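PDB 2J13: polysaccharide deacetylase from Bacillus anthracis, which probably removes acetyl groups from cell-wall peptidoglycan sugars, as a zinc-binding family 4 carbohydrate esterase of the NodB homology type. Local coordinates for residues A[89-92]-A[93-97]; A[157-160]-A[161-164]; A[235-238]-A[239-242]. One frame throughout, in Å; residues are numbered along the deposited sequence.

Contact 1 of 3, residues A[89-92]-A[93-97]. With ZN (zinc ion), chain E.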
ATOM      1  N   THR A  89       6.765  -4.015   6.307  1.00 19.23           N
ATOM      2  CA  THR A  89       8.065  -3.540   6.777  1.00 20.44           C
ATOM      3  C   THR A  89       9.052  -4.708   6.983  1.00 22.57           C
ATOM      4  O   THR A  89       8.679  -5.870   6.952  1.00 22.90           O
ATOM      5  CB  THR A  89       7.936  -2.805   8.102  1.00 21.50           C
ATOM      6  OG1 THR A  89       7.523  -3.710   9.143  1.00 22.34           O
ATOM      7  CG2 THR A  89       6.954  -1.602   7.997  1.00 20.68           C
ATOM      8  N   GLY A  90      10.304  -4.388   7.256  1.00 24.63           N
ATOM      9  CA  GLY A  90      11.310  -5.418   7.587  1.00 25.99           C
ATOM     10  C   GLY A  90      11.022  -6.187   8.865  1.00 27.68           C
ATOM     11  O   GLY A  90      11.230  -7.414   8.910  1.00 29.69           O
ATOM     12  N   HIS A  91      10.516  -5.508   9.893  1.00 28.74           N
ATOM     13  CA  HIS A  91      10.134  -6.155  11.140  1.00 30.18           C
ATOM     14  C   HIS A  91       9.040  -7.167  10.888  1.00 29.70           C
ATOM     15  O   HIS A  91       9.067  -8.283  11.384  1.00 30.00           O
ATOM     16  CB  HIS A  91       9.640  -5.121  12.157  1.00 32.01           C
ATOM     17  CG  HIS A  91       9.109  -5.710  13.436  1.00 36.33           C
ATOM     18  ND1 HIS A  91       9.932  -6.160  14.451  1.00 39.39           N
ATOM     19  CD2 HIS A  91       7.842  -5.893  13.874  1.00 38.21           C
ATOM     20  CE1 HIS A  91       9.195  -6.609  15.449  1.00 40.62           C
ATOM     21  NE2 HIS A  91       7.923  -6.457  15.128  1.00 41.10           N
ATOM     22  N   TYR A  92       8.085  -6.783  10.056  1.00 27.51           N
ATOM     23  CA  TYR A  92       7.009  -7.691   9.716  1.00 27.25           C
ATOM     24  C   TYR A  92       7.551  -8.913   8.961  1.00 27.10           C
ATOM     25  O   TYR A  92       7.233 -10.048   9.312  1.00 28.21           O
ATOM     26  CB  TYR A  92       5.946  -6.964   8.894  1.00 26.03           C
ATOM     27  CG  TYR A  92       4.646  -7.721   8.865  1.00 25.93           C
ATOM     28  CD1 TYR A  92       4.419  -8.672   7.903  1.00 23.72           C
ATOM     29  CD2 TYR A  92       3.673  -7.492   9.806  1.00 25.99           C
ATOM     30  CE1 TYR A  92       3.253  -9.396   7.885  1.00 26.52           C
ATOM     31  CE2 TYR A  92       2.503  -8.217   9.809  1.00 27.75           C
ATOM     32  CZ  TYR A  92       2.297  -9.156   8.826  1.00 26.73           C
ATOM     33  OH  TYR A  92       1.153  -9.913   8.791  1.00 28.96           O
ATOM     34  N   ILE A  93       8.371  -8.699   7.926  1.00 26.77           N
ATOM     35  CA  ILE A  93       8.944  -9.809   7.149  1.00 27.99           C
ATOM     36  C   ILE A  93       9.711 -10.794   8.043  1.00 29.29           C
ATOM     37  O   ILE A  93       9.538 -12.012   7.918  1.00 29.50           O
ATOM     38  CB  ILE A  93       9.906  -9.327   6.033  1.00 28.25           C
ATOM     39  CG1 ILE A  93       9.164  -8.558   4.934  1.00 28.43           C
ATOM     40  CG2 ILE A  93      10.624 -10.521   5.373  1.00 29.46           C
ATOM     41  CD1 ILE A  93      10.106  -7.722   4.013  1.00 28.27           C
ATOM     42  N   LYS A  94      10.538 -10.269   8.935  1.00 30.43           N
ATOM     43  CA  LYS A  94      11.392 -11.131   9.773  1.00 31.94           C
ATOM     44  C   LYS A  94      10.574 -11.934  10.787  1.00 32.60           C
ATOM     45  O   LYS A  94      10.953 -13.074  11.141  1.00 34.26           O
ATOM     46  CB  LYS A  94      12.430 -10.283  10.496  1.00 32.77           C
ATOM     47  CG  LYS A  94      13.448  -9.618   9.566  1.00 36.06           C
ATOM     48  CD  LYS A  94      14.543 -10.551   9.035  1.00 41.07           C
ATOM     49  CE  LYS A  94      15.538 -10.903  10.119  1.00 43.24           C
ATOM     50  NZ  LYS A  94      16.728 -11.639   9.603  1.00 46.60           N
ATOM     51  N   THR A  95       9.487 -11.347  11.278  1.00 31.29           N
ATOM     52  CA  THR A  95       8.705 -11.936  12.368  1.00 31.26           C
ATOM     53  C   THR A  95       7.450 -12.680  11.919  1.00 30.96           C
ATOM     54  O   THR A  95       6.839 -13.394  12.731  1.00 30.79           O
ATOM     55  CB  THR A  95       8.328 -10.887  13.429  1.00 31.78           C
ATOM     56  OG1 THR A  95       7.469  -9.860  12.880  1.00 32.04           O
ATOM     57  CG2 THR A  95       9.597 -10.261  14.040  1.00 31.63           C
ATOM     58  N   GLN A  96       7.062 -12.539  10.651  1.00 30.10           N
ATOM     59  CA  GLN A  96       5.815 -13.152  10.161  1.00 29.91           C
ATOM     60  C   GLN A  96       5.992 -13.810   8.787  1.00 29.78           C
ATOM     61  O   GLN A  96       5.164 -13.636   7.883  1.00 28.90           O
ATOM     62  CB  GLN A  96       4.677 -12.110  10.136  1.00 30.19           C
ATOM     63  CG  GLN A  96       4.443 -11.395  11.453  1.00 31.00           C
ATOM     64  CD  GLN A  96       3.884 -12.284  12.574  1.00 31.52           C
ATOM     65  OE1 GLN A  96       3.329 -13.359  12.315  1.00 33.21           O
ATOM     66  NE2 GLN A  96       3.993 -11.811  13.825  1.00 33.69           N
ATOM     67  N   LYS A  97       7.044 -14.626   8.632  1.00 29.71           N
ATOM     68  CA  LYS A  97       7.325 -15.224   7.332  0.50 30.66           C
ATOM     69  C   LYS A  97       6.154 -16.050   6.805  1.00 30.34           C
ATOM     70  O   LYS A  97       5.902 -16.052   5.618  1.00 29.98           O
ATOM     71  CB  LYS A  97       8.617 -16.060   7.324  0.50 30.95           C
ATOM     72  CG  LYS A  97       9.414 -15.876   6.030  0.50 31.95           C
ATOM     73  CD  LYS A  97      10.350 -17.042   5.705  0.50 32.31           C
ATOM     74  CE  LYS A  97      11.619 -17.003   6.529  0.50 34.40           C
ATOM     75  NZ  LYS A  97      12.458 -15.801   6.309  0.50 35.28           N
TER
HETATM   76 ZN    ZN E1239      11.762  -5.939  14.629  1.00 57.55          ZN
HETATM   77  O   HOH W   1      13.037  -7.820  14.236  1.00 64.53           O
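T95 folds back onto H91 within the short helix 90-95, and Q96, just past its end, onto Y92; the helix follows strand 84-88 in the NodB fold and opens with T89 as N-cap. T89 OG1 takes the N-H of Y92 in a long but fairly straight capping bond of 3.3 Å, and the helix then runs on ordinary i to i+4 bonds from I93 N to T89 O and K94 N to G90 O. H91 O is gripped twice by T95, from its N and, at 2.7 Å, from its OG1, the two donors reaching the oxygen from opposite faces of the carbonyl plane. The helix ends at T95; Y92 O takes weak bonds from T95 N and from Q96 N, the first residue to leave helical geometry.

CG2 of T95 sits over one face of the H91 imidazole, towards the rim, in a CH-pi contact, while Q96 CG makes another above the centre of the Y92 ring, 4.1 Å from its centroid. Beyond, Y92 OH bonds to E66, and I93 packs on helix 125-143.

With CG anti to the backbone N (chi1 175°), the H91 ring lies beside T95 CG2, and its ND1 binds a zinc ion at 1.9 Å, with water 1 as a further ligand.

Contact 2 of 3, residues A[157-160]-A[161-164]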
ATOM      1  N   VAL A 157       4.143  10.190   5.141  1.00 22.04           N
ATOM      2  CA  VAL A 157       4.998  11.377   5.141  1.00 23.38           C
ATOM      3  C   VAL A 157       5.879  11.390   3.898  1.00 22.98           C
ATOM      4  O   VAL A 157       6.555  10.381   3.545  1.00 22.33           O
ATOM      5  CB  VAL A 157       5.798  11.499   6.431  1.00 23.96           C
ATOM      6  CG1 VAL A 157       6.792  12.689   6.366  1.00 26.90           C
ATOM      7  CG2 VAL A 157       4.850  11.616   7.655  1.00 25.20           C
ATOM      8  N   PHE A 158       5.920  12.543   3.248  1.00 23.51           N
ATOM      9  CA  PHE A 158       6.694  12.722   2.027  1.00 23.65           C
ATOM     10  C   PHE A 158       7.144  14.175   1.837  1.00 24.61           C
ATOM     11  O   PHE A 158       6.576  15.095   2.454  1.00 25.13           O
ATOM     12  CB  PHE A 158       5.917  12.294   0.790  1.00 23.63           C
ATOM     13  CG  PHE A 158       4.720  13.167   0.490  1.00 24.54           C
ATOM     14  CD1 PHE A 158       3.537  12.993   1.201  1.00 25.03           C
ATOM     15  CD2 PHE A 158       4.798  14.146  -0.473  1.00 26.82           C
ATOM     16  CE1 PHE A 158       2.427  13.800   0.957  1.00 25.10           C
ATOM     17  CE2 PHE A 158       3.692  14.957  -0.729  1.00 25.78           C
ATOM     18  CZ  PHE A 158       2.516  14.760   0.002  1.00 24.47           C
ATOM     19  N   SER A 159       8.135  14.321   0.970  1.00 24.49           N
ATOM     20  CA  SER A 159       8.509  15.612   0.357  1.00 24.76           C
ATOM     21  C   SER A 159       8.667  15.429  -1.127  1.00 25.19           C
ATOM     22  O   SER A 159       8.646  14.331  -1.643  1.00 24.10           O
ATOM     23  CB  SER A 159       9.808  16.123   0.974  1.00 25.10           C
ATOM     24  OG  SER A 159      10.859  15.203   0.699  1.00 25.46           O
ATOM     25  N   GLU A 160       8.834  16.517  -1.866  1.00 26.01           N
ATOM     26  CA  GLU A 160       9.222  16.403  -3.252  1.00 27.43           C
ATOM     27  C   GLU A 160      10.448  15.506  -3.432  1.00 26.13           C
ATOM     28  O   GLU A 160      10.500  14.676  -4.353  1.00 25.87           O
ATOM     29  CB  GLU A 160       9.504  17.795  -3.850  1.00 28.11           C
ATOM     30  CG  GLU A 160       9.567  17.736  -5.346  1.00 30.74           C
ATOM     31  CD  GLU A 160      10.038  19.032  -6.011  1.00 32.33           C
ATOM     32  OE1 GLU A 160      10.697  19.879  -5.354  1.00 37.75           O
ATOM     33  OE2 GLU A 160       9.745  19.152  -7.226  1.00 39.15           O
ATOM     34  N   ARG A 161      11.441  15.687  -2.570  1.00 26.35           N
ATOM     35  CA  ARG A 161      12.671  14.895  -2.658  1.00 26.32           C
ATOM     36  C   ARG A 161      12.409  13.398  -2.509  1.00 25.80           C
ATOM     37  O   ARG A 161      12.873  12.608  -3.330  1.00 25.41           O
ATOM     38  CB  ARG A 161      13.678  15.337  -1.616  1.00 27.28           C
ATOM     39  CG  ARG A 161      15.049  14.703  -1.850  1.00 29.71           C
ATOM     40  CD  ARG A 161      15.899  14.747  -0.657  1.00 30.64           C
ATOM     41  NE  ARG A 161      17.274  14.458  -1.044  1.00 31.68           N
ATOM     42  CZ  ARG A 161      18.064  15.352  -1.619  1.00 31.41           C
ATOM     43  NH1 ARG A 161      17.616  16.587  -1.849  1.00 32.68           N
ATOM     44  NH2 ARG A 161      19.294  15.006  -1.974  1.00 32.00           N
ATOM     45  N   THR A 162      11.651  13.026  -1.490  1.00 24.97           N
ATOM     46  CA  THR A 162      11.452  11.584  -1.195  1.00 24.40           C
ATOM     47  C   THR A 162      10.617  10.907  -2.292  1.00 23.68           C
ATOM     48  O   THR A 162      10.869   9.754  -2.651  1.00 23.11           O
ATOM     49  CB  THR A 162      10.862  11.327   0.208  1.00 23.82           C
ATOM     50  OG1 THR A 162       9.517  11.819   0.293  1.00 23.87           O
ATOM     51  CG2 THR A 162      11.695  11.945   1.309  1.00 25.48           C
ATOM     52  N   LEU A 163       9.600  11.604  -2.810  1.00 22.90           N
ATOM     53  CA  LEU A 163       8.839  11.131  -3.953  1.00 23.30           C
ATOM     54  C   LEU A 163       9.726  10.912  -5.153  1.00 23.11           C
ATOM     55  O   LEU A 163       9.706   9.857  -5.780  1.00 24.29           O
ATOM     56  CB  LEU A 163       7.715  12.130  -4.296  1.00 23.29           C
ATOM     57  CG  LEU A 163       6.640  12.310  -3.263  1.00 23.82           C
ATOM     58  CD1 LEU A 163       5.684  13.463  -3.667  1.00 24.04           C
ATOM     59  CD2 LEU A 163       5.843  10.986  -3.025  1.00 25.09           C
ATOM     60  N   ALA A 164      10.563  11.894  -5.468  1.00 23.66           N
ATOM     61  CA  ALA A 164      11.416  11.796  -6.636  1.00 24.58           C
ATOM     62  C   ALA A 164      12.494  10.692  -6.493  1.00 24.87           C
ATOM     63  O   ALA A 164      12.759   9.986  -7.434  1.00 25.43           O
ATOM     64  CB  ALA A 164      12.050  13.165  -6.952  1.00 24.62           C
TER
HETATM   65  O   HOH W   2       7.953   9.716   0.738  1.00 24.84           O
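Two matching first torsions set up the capping box that starts helix 160-168: S159 (chi1 62°) and T162 (chi1 67°) each hold their hydroxyl between the backbone N and the carbonyl carbon. S159 OG therefore turns forward to receive the N-H of T162 at 3.2 Å, and T162 OG1 turns back to receive the N-H of S159 at 2.9 Å. The second bond is almost straight, 174° at the hydrogen. S159 is thus the N-cap and T162 closes the box from inside the helix, its CG2 resting against S159 OG alongside. The helix proper begins with L163 N meeting S159 O nearly along the C=O axis, and A164 N bonded to E160 O.

The box is buried where strand 157-158 turns into the helix. F158 and L163 pack beside it: CD1 of L163 comes up obliquely on CD2 of the F158 ring at 3.4 Å, and its CD2 branch approaches F158 CB. Y37 meets the F158 ring edge-to-face, and L40 of helix 35-43 touches both F158 and L163. The extended chains of E160 and R161 find partners elsewhere: E160 OE1 accepts from T14 N, and R161 forms a salt bridge with D125. Water 2 bridges T162 OG1, at 2.7 Å, and V157 O, to which it donates at 3.2 Å.

Contact 3 of 3, residues A[235-238]-A[239-242]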
ATOM      1  N   PHE A 235     -13.464  -5.189  -7.239  1.00 26.21           N
ATOM      2  CA  PHE A 235     -12.193  -5.113  -6.510  1.00 25.69           C
ATOM      3  C   PHE A 235     -11.056  -5.605  -7.381  1.00 26.14           C
ATOM      4  O   PHE A 235     -11.052  -6.775  -7.820  1.00 27.48           O
ATOM      5  CB  PHE A 235     -12.266  -5.963  -5.251  1.00 26.32           C
ATOM      6  CG  PHE A 235     -13.131  -5.391  -4.186  1.00 26.67           C
ATOM      7  CD1 PHE A 235     -14.495  -5.683  -4.128  1.00 26.06           C
ATOM      8  CD2 PHE A 235     -12.583  -4.589  -3.215  1.00 25.90           C
ATOM      9  CE1 PHE A 235     -15.283  -5.178  -3.130  1.00 26.76           C
ATOM     10  CE2 PHE A 235     -13.380  -4.056  -2.187  1.00 27.45           C
ATOM     11  CZ  PHE A 235     -14.737  -4.355  -2.155  1.00 27.65           C
ATOM     12  N   LYS A 236     -10.079  -4.734  -7.588  1.00 25.31           N
ATOM     13  CA  LYS A 236      -8.991  -4.955  -8.509  1.00 26.42           C
ATOM     14  C   LYS A 236      -7.632  -4.793  -7.813  1.00 25.57           C
ATOM     15  O   LYS A 236      -7.560  -4.369  -6.654  1.00 24.24           O
ATOM     16  CB  LYS A 236      -9.117  -3.972  -9.674  1.00 27.36           C
ATOM     17  CG  LYS A 236     -10.458  -4.011 -10.425  1.00 30.71           C
ATOM     18  CD  LYS A 236     -10.532  -5.229 -11.311  1.00 35.50           C
ATOM     19  CE  LYS A 236     -11.176  -4.938 -12.631  1.00 39.49           C
ATOM     20  NZ  LYS A 236     -10.337  -4.026 -13.463  1.00 41.44           N
ATOM     21  N   SER A 237      -6.570  -5.147  -8.524  1.00 25.92           N
ATOM     22  CA  SER A 237      -5.202  -5.036  -8.000  1.00 25.12           C
ATOM     23  C   SER A 237      -4.529  -3.758  -8.448  1.00 24.95           C
ATOM     24  O   SER A 237      -4.969  -3.104  -9.386  1.00 26.78           O
ATOM     25  CB  SER A 237      -4.351  -6.195  -8.491  1.00 26.03           C
ATOM     26  OG  SER A 237      -3.944  -5.935  -9.823  1.00 27.05           O
ATOM     27  N   LEU A 238      -3.422  -3.412  -7.794  1.00 23.87           N
ATOM     28  CA  LEU A 238      -2.658  -2.223  -8.181  1.00 24.31           C
ATOM     29  C   LEU A 238      -2.037  -2.390  -9.577  1.00 25.65           C
ATOM     30  O   LEU A 238      -1.876  -1.417 -10.276  1.00 27.51           O
ATOM     31  CB  LEU A 238      -1.596  -1.876  -7.153  1.00 24.21           C
ATOM     32  CG  LEU A 238      -2.141  -1.427  -5.797  1.00 21.75           C
ATOM     33  CD1 LEU A 238      -0.983  -1.033  -4.894  1.00 22.94           C
ATOM     34  CD2 LEU A 238      -3.118  -0.238  -5.936  1.00 24.04           C
ATOM     35  N   ASP A 239      -1.717  -3.617  -9.961  1.00 27.07           N
ATOM     36  CA  ASP A 239      -1.342  -3.915 -11.371  1.00 28.79           C
ATOM     37  C   ASP A 239      -2.481  -3.514 -12.338  1.00 30.16           C
ATOM     38  O   ASP A 239      -2.242  -2.955 -13.432  1.00 31.54           O
ATOM     39  CB  ASP A 239      -0.994  -5.401 -11.523  1.00 28.86           C
ATOM     40  CG  ASP A 239       0.319  -5.824 -10.816  1.00 31.15           C
ATOM     41  OD1 ASP A 239       1.103  -5.001 -10.294  1.00 31.19           O
ATOM     42  OD2 ASP A 239       0.573  -7.051 -10.790  1.00 34.91           O
ATOM     43  N   ASP A 240      -3.723  -3.816 -11.969  1.00 30.31           N
ATOM     44  CA  ASP A 240      -4.889  -3.448 -12.790  1.00 30.98           C
ATOM     45  C   ASP A 240      -5.017  -1.931 -12.887  1.00 31.28           C
ATOM     46  O   ASP A 240      -5.343  -1.374 -13.957  1.00 32.60           O
ATOM     47  CB  ASP A 240      -6.191  -4.012 -12.189  1.00 30.19           C
ATOM     48  CG  ASP A 240      -6.243  -5.523 -12.170  1.00 33.28           C
ATOM     49  OD1 ASP A 240      -5.792  -6.139 -13.166  1.00 35.79           O
ATOM     50  OD2 ASP A 240      -6.778  -6.119 -11.180  1.00 34.22           O
ATOM     51  N   LEU A 241      -4.737  -1.246 -11.779  1.00 30.82           N
ATOM     52  CA  LEU A 241      -4.818   0.196 -11.723  1.00 31.71           C
ATOM     53  C   LEU A 241      -3.898   0.788 -12.784  1.00 33.42           C
ATOM     54  O   LEU A 241      -4.324   1.623 -13.580  1.00 32.99           O
ATOM     55  CB  LEU A 241      -4.412   0.735 -10.341  1.00 31.64           C
ATOM     56  CG  LEU A 241      -4.685   2.235 -10.167  1.00 32.18           C
ATOM     57  CD1 LEU A 241      -5.002   2.621  -8.714  1.00 29.91           C
ATOM     58  CD2 LEU A 241      -3.510   3.064 -10.711  1.00 32.96           C
ATOM     59  N   VAL A 242      -2.644   0.361 -12.758  1.00 34.61           N
ATOM     60  CA  VAL A 242      -1.663   0.874 -13.709  1.00 36.58           C
ATOM     61  C   VAL A 242      -2.145   0.647 -15.156  1.00 39.02           C
ATOM     62  O   VAL A 242      -2.074   1.563 -15.992  1.00 38.89           O
ATOM     63  CB  VAL A 242      -0.273   0.249 -13.452  1.00 36.42           C
ATOM     64  CG1 VAL A 242       0.705   0.619 -14.572  1.00 35.39           C
ATOM     65  CG2 VAL A 242       0.265   0.741 -12.122  1.00 35.36           C
TER
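S237 N donates to D240 OD2 at 2.8 Å, and D240 N donates to S237 OG in return at 3.0 Å: a capping box that leads from strand 234-236 into the C-terminal helix 238-243. The first bond is nearly straight, 174° at the hydrogen, and meets OD2 on its anti side, 27° out of the carboxylate plane. S237 OG also lies 3.1 Å from the same OD2, a weak bond at best. Sitting at a helix start, the aspartate is probably favoured in its charged form. L241 N to S237 O, in the carbonyl plane, and V242 N to L238 O carry the helix on.

K236 crosses D240 at about a right angle. Its CB lies against OD2, but its bent chain takes NZ to a salt bridge with D56, a ligand of a bound zinc ion. D239 OD1 accepts a hydrogen bond from the hydroxyl of Y150.

Packing lies further out. L238 packs against T85 and F87 of strand 84-88 and, in a second sheet, V174 of strand 172-174, while L241 lies on Y58 of strand 56-63. Between the two leucines themselves the touch is slight, L238 CD2 to L241 CD1 at 4.4 Å.

In the fold
All three contacts contain a helix start capped by a hydroxyl, each in a different helix, and none touches another; contact 1 also takes in the end of its short helix. Contact 1 follows strand 84-88, contact 3 includes the end of strand 234-236 of the same parallel sheet, on the opposite side of the chain's centre, and contact 2 includes strand 157-158 of a small separate sheet. Contact 2 is the most buried, its cap formed by two neutral hydroxyl side chains beside an aromatic cluster. Contact 3, partly buried, puts a carboxylate in the equivalent role. Contact 1 has a one-sided cap and an exposed histidine that holds zinc, while T89 touches H113 and H117, which bind another zinc.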